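Local coordinates for protein varicella-zoster virus protease (Human herpesvirus 3, PDB 1VZV) that is a serine protease that probably cleaves the viral assembly protein during capsid maturation in the nucleus, and is active as a dimer, at residues A[36-41]-A[128-133]; A[46-51]-A[181-186]. One frame throughout, in Å; residues are numbered along the deposited sequence.

Contact 1: A[36-41]-A[128-133]; sequences IPINID and THVALC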
# COMPACT_ATOMS: atom_id res chain seq x y z
N ILE A 36 1.45 28.25 3.73
CA ILE A 36 1.39 26.85 4.11
C ILE A 36 1.54 25.88 2.96
O ILE A 36 0.83 25.97 1.97
CB ILE A 36 0.07 26.57 4.79
CG1 ILE A 36 -0.07 27.48 6.00
CG2 ILE A 36 -0.01 25.13 5.22
CD1 ILE A 36 -1.32 27.23 6.79
N PRO A 37 2.46 24.91 3.11
CA PRO A 37 2.75 23.89 2.10
C PRO A 37 2.08 22.53 2.30
O PRO A 37 1.71 22.13 3.41
CB PRO A 37 4.26 23.78 2.19
CG PRO A 37 4.49 23.86 3.66
CD PRO A 37 3.53 24.96 4.12
N ILE A 38 1.99 21.80 1.20
CA ILE A 38 1.38 20.49 1.15
C ILE A 38 2.44 19.45 0.79
O ILE A 38 3.03 19.49 -0.28
CB ILE A 38 0.22 20.49 0.11
CG1 ILE A 38 -1.06 20.98 0.77
CG2 ILE A 38 -0.00 19.12 -0.52
CD1 ILE A 38 -2.26 20.89 -0.12
N ASN A 39 2.75 18.56 1.71
CA ASN A 39 3.71 17.53 1.41
C ASN A 39 3.04 16.19 1.65
O ASN A 39 1.91 16.15 2.13
CB ASN A 39 5.03 17.71 2.20
CG ASN A 39 4.88 17.48 3.69
OD1 ASN A 39 4.04 16.69 4.13
ND2 ASN A 39 5.73 18.14 4.47
N ILE A 40 3.73 15.11 1.33
CA ILE A 40 3.20 13.77 1.48
C ILE A 40 3.86 13.07 2.67
O ILE A 40 5.06 13.13 2.79
CB ILE A 40 3.51 12.96 0.19
CG1 ILE A 40 2.87 13.60 -1.03
CG2 ILE A 40 3.16 11.49 0.37
CD1 ILE A 40 3.32 12.98 -2.31
N ASP A 41 3.09 12.43 3.54
CA ASP A 41 3.63 11.68 4.69
C ASP A 41 4.28 12.59 5.73
O ASP A 41 4.95 12.10 6.65
CB ASP A 41 4.64 10.62 4.18
CG ASP A 41 5.19 9.67 5.31
OD1 ASP A 41 4.36 9.11 6.07
OD2 ASP A 41 6.45 9.44 5.40
N THR A 128 1.69 25.22 9.85
CA THR A 128 2.94 24.49 9.56
C THR A 128 2.79 23.83 8.19
O THR A 128 3.20 24.43 7.18
CB THR A 128 3.38 23.48 10.67
OG1 THR A 128 3.89 24.21 11.79
CG2 THR A 128 4.50 22.60 10.19
N HIS A 129 2.16 22.66 8.12
CA HIS A 129 1.96 22.01 6.83
C HIS A 129 0.80 21.02 6.85
O HIS A 129 0.42 20.53 7.92
CB HIS A 129 3.24 21.34 6.36
CG HIS A 129 3.56 20.10 7.11
ND1 HIS A 129 3.50 18.84 6.56
CD2 HIS A 129 3.88 19.92 8.41
CE1 HIS A 129 3.75 17.96 7.52
NE2 HIS A 129 3.99 18.57 8.66
N VAL A 130 0.24 20.78 5.66
CA VAL A 130 -0.88 19.87 5.39
C VAL A 130 -0.30 18.60 4.76
O VAL A 130 0.35 18.69 3.72
CB VAL A 130 -1.84 20.52 4.34
CG1 VAL A 130 -2.80 19.50 3.78
CG2 VAL A 130 -2.58 21.72 4.95
N ALA A 131 -0.55 17.43 5.34
CA ALA A 131 -0.02 16.18 4.81
C ALA A 131 -1.09 15.39 4.05
O ALA A 131 -2.26 15.45 4.36
CB ALA A 131 0.52 15.36 5.91
N LEU A 132 -0.69 14.71 2.99
CA LEU A 132 -1.63 13.88 2.24
C LEU A 132 -1.35 12.46 2.77
O LEU A 132 -0.19 12.11 2.98
CB LEU A 132 -1.38 13.99 0.73
CG LEU A 132 -1.66 15.30 -0.03
CD1 LEU A 132 -1.36 15.08 -1.49
CD2 LEU A 132 -3.10 15.78 0.15
N CYS A 133 -2.37 11.64 2.94
CA CYS A 133 -2.16 10.31 3.51
C CYS A 133 -3.38 9.41 3.28
O CYS A 133 -4.34 9.86 2.70
CB CYS A 133 -1.95 10.51 5.00
SG CYS A 133 -3.20 11.63 5.77

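Contact 2: A[46-51]-A[181-186]; sequences CVVGEV and WKVSED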
# COMPACT_ATOMS: atom_id res chain seq x y z
N CYS A 46 9.53 16.29 1.01
CA CYS A 46 8.60 15.86 -0.02
C CYS A 46 7.33 16.70 -0.09
O CYS A 46 6.25 16.24 0.25
CB CYS A 46 8.26 14.39 0.16
SG CYS A 46 7.39 13.75 -1.27
N VAL A 47 7.49 17.96 -0.51
CA VAL A 47 6.41 18.94 -0.65
C VAL A 47 6.06 18.89 -2.12
O VAL A 47 6.95 18.83 -2.96
CB VAL A 47 6.89 20.36 -0.28
CG1 VAL A 47 5.83 21.38 -0.58
CG2 VAL A 47 7.29 20.41 1.20
N VAL A 48 4.77 18.92 -2.42
CA VAL A 48 4.28 18.82 -3.80
C VAL A 48 3.22 19.85 -4.20
O VAL A 48 2.56 19.68 -5.24
CB VAL A 48 3.66 17.43 -4.04
CG1 VAL A 48 4.73 16.36 -4.01
CG2 VAL A 48 2.59 17.16 -2.99
N GLY A 49 3.04 20.89 -3.40
CA GLY A 49 2.05 21.89 -3.70
C GLY A 49 1.98 22.81 -2.52
O GLY A 49 2.86 22.76 -1.65
N GLU A 50 0.96 23.68 -2.48
CA GLU A 50 0.79 24.62 -1.37
C GLU A 50 -0.65 25.07 -1.21
O GLU A 50 -1.34 25.37 -2.20
CB GLU A 50 1.70 25.84 -1.54
CG GLU A 50 1.22 26.91 -2.55
CD GLU A 50 1.90 28.27 -2.36
OE1 GLU A 50 1.96 28.76 -1.22
OE2 GLU A 50 2.37 28.85 -3.36
N VAL A 51 -1.12 25.10 0.04
CA VAL A 51 -2.48 25.56 0.38
C VAL A 51 -2.62 27.00 -0.14
O VAL A 51 -1.90 27.89 0.31
CB VAL A 51 -2.69 25.55 1.94
CG1 VAL A 51 -3.76 26.55 2.36
CG2 VAL A 51 -3.09 24.17 2.41
N TRP A 181 6.16 22.14 -8.46
CA TRP A 181 6.94 21.50 -7.42
C TRP A 181 7.64 20.26 -7.95
O TRP A 181 7.02 19.32 -8.45
CB TRP A 181 6.04 21.15 -6.23
CG TRP A 181 5.59 22.38 -5.52
CD1 TRP A 181 6.17 22.94 -4.41
CD2 TRP A 181 4.55 23.27 -5.92
NE1 TRP A 181 5.56 24.14 -4.11
CE2 TRP A 181 4.56 24.37 -5.03
CE3 TRP A 181 3.60 23.25 -6.95
CZ2 TRP A 181 3.66 25.44 -5.14
CZ3 TRP A 181 2.71 24.32 -7.06
CH2 TRP A 181 2.74 25.39 -6.16
N LYS A 182 8.96 20.28 -7.88
CA LYS A 182 9.73 19.16 -8.35
C LYS A 182 10.33 18.38 -7.20
O LYS A 182 10.98 18.99 -6.33
CB LYS A 182 10.85 19.63 -9.27
CG LYS A 182 10.35 20.02 -10.63
CD LYS A 182 11.45 20.60 -11.48
CE LYS A 182 11.06 20.56 -12.95
NZ LYS A 182 11.04 19.15 -13.48
N VAL A 183 10.03 17.08 -7.13
CA VAL A 183 10.59 16.18 -6.12
C VAL A 183 11.26 15.18 -7.04
O VAL A 183 11.18 15.32 -8.25
CB VAL A 183 9.51 15.51 -5.20
CG1 VAL A 183 10.15 14.52 -4.28
CG2 VAL A 183 8.83 16.55 -4.32
N SER A 184 11.92 14.16 -6.53
CA SER A 184 12.62 13.24 -7.41
C SER A 184 12.15 11.81 -7.37
O SER A 184 12.38 11.13 -6.38
CB SER A 184 14.11 13.30 -7.07
OG SER A 184 14.42 14.53 -6.42
N GLU A 185 11.56 11.34 -8.46
CA GLU A 185 11.06 9.97 -8.61
C GLU A 185 11.63 8.94 -7.62
O GLU A 185 10.87 8.24 -6.94
CB GLU A 185 11.32 9.49 -10.04
CG GLU A 185 10.17 8.76 -10.70
CD GLU A 185 9.96 9.19 -12.17
OE1 GLU A 185 10.51 10.25 -12.59
OE2 GLU A 185 9.25 8.46 -12.92
N ASP A 186 12.96 8.89 -7.50
CA ASP A 186 13.65 7.95 -6.61
C ASP A 186 13.25 8.09 -5.16
O ASP A 186 13.13 7.08 -4.48
CB ASP A 186 15.17 8.07 -6.75
CG ASP A 186 15.73 7.29 -7.95
OD1 ASP A 186 15.07 6.30 -8.37
OD2 ASP A 186 16.84 7.66 -8.47

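Contact 1: A[36-41]-A[128-133]
Ile36 touches the start of the partner segment through its CG2 branch, which packs on the backbone of Thr128 and His129 and on Val130. Pro37 O accepts the first hydrogen bond of the ladder, from Val130 N at 3.0 Å, and the Pro37 ring crosses the His129 side chain at about a right angle. Ile38 and Val130 lie side by side and point the same way, with Ile38 CG1 3.7 Å from Val130 CB. Ile38 CG2 is anti to the backbone N and reaches Leu132 CG on the same face of the sheet. Asn39 grips the partner strand twice by backbone hydrogen bonds: its N bonds to Val130 O at 3.1 Å, and its O receives Leu132 N at 3.1 Å. Its side chain is on the face that also carries Ala131. Asn39 CG lies between the backbone N and the carbonyl carbon (chi1 68°), which brings the amide obliquely to the ring of His129, the planes 52° apart. Asn39 ND2 is 3.1 Å and OD1 3.3 Å from His129 ND1. His129 belongs to the catalytic triad with Ser110 and His42, whose ring it meets. Asp41 N ends the ladder with a weak bond to Leu132 O. Asp41 OD1 is hydrogen-bonded to NE2 of His81 of the second subunit. The pairing is parallel and joins two neighbouring strands of the seven-stranded beta barrel of the herpesvirus protease fold. Strand 108-112 flanks 129-133, strand 47-56 flanks 37-40, and helix 185-197 packs on Ile40 and Asp41.

Contact 2: A[46-51]-A[181-186]
Trp181 lays one face of its indole against Gly49. Gly49 CA stands 3.7 Å from the centroid of the Trp181 six-membered ring and 16° off the normal, a CH-pi contact. Glu50 N lies over the same face, nearer the rim. Val47 CG1 approaches obliquely, 4.1 Å from Trp181 CD1. Ile66, Arg68 and Tyr174 also touch the Trp181 side chain. At the benzo end, Glu50 CG comes within 3.9 Å of Trp181 CZ2. The Glu50 side chain crosses the indole at about a right angle, and Glu50 OE2 is hydrogen-bonded to Tyr174 OH. Trp181 CG anti to the carbonyl carbon (chi1 -69°) and chi2 near -96° together turn one indole face to Gly49. Two residues on, Val183 also points toward the strand. Its CG2 branch meets Val47 O at 3.3 Å and Val48 CG1 at 4.1 Å, while its CG1 touches Cys46 SG. Val48 and Gly49 form a classic beta bulge opposite Ile38. At the bulge the Gly49 backbone itself lies against the indole. The second segment leads into helix 185-197, whose start packs against the second subunit. No hydrogen bond joins the two segments. Between them the contact rests on apolar and CH-pi packing; backbone bonding of Trp181 to Arg68 also ties the loop down.

Contacts 1 and 2 have centres 10 Å apart and meet in one mixed sheet. Strands 37-40 and 47-56 follow each other in the chain and pair antiparallel as neighbours. Probable backbone hydrogen bonds link Ile38 with Val48 and Ile40 with Cys46. Along the chain the order is 36-41, 46-51, 128-133, 181-186, so the two contacts cross. Contact 1 joins strands inside the sheet and carries one catalytic histidine. Contact 2 brings a loop from late in the chain onto the next strand. That loop leads into helix 185-197, which touches the second subunit. The sheet thus lies between the active-site histidine and a helix at the subunit interface, consistent with the dimer being the active species.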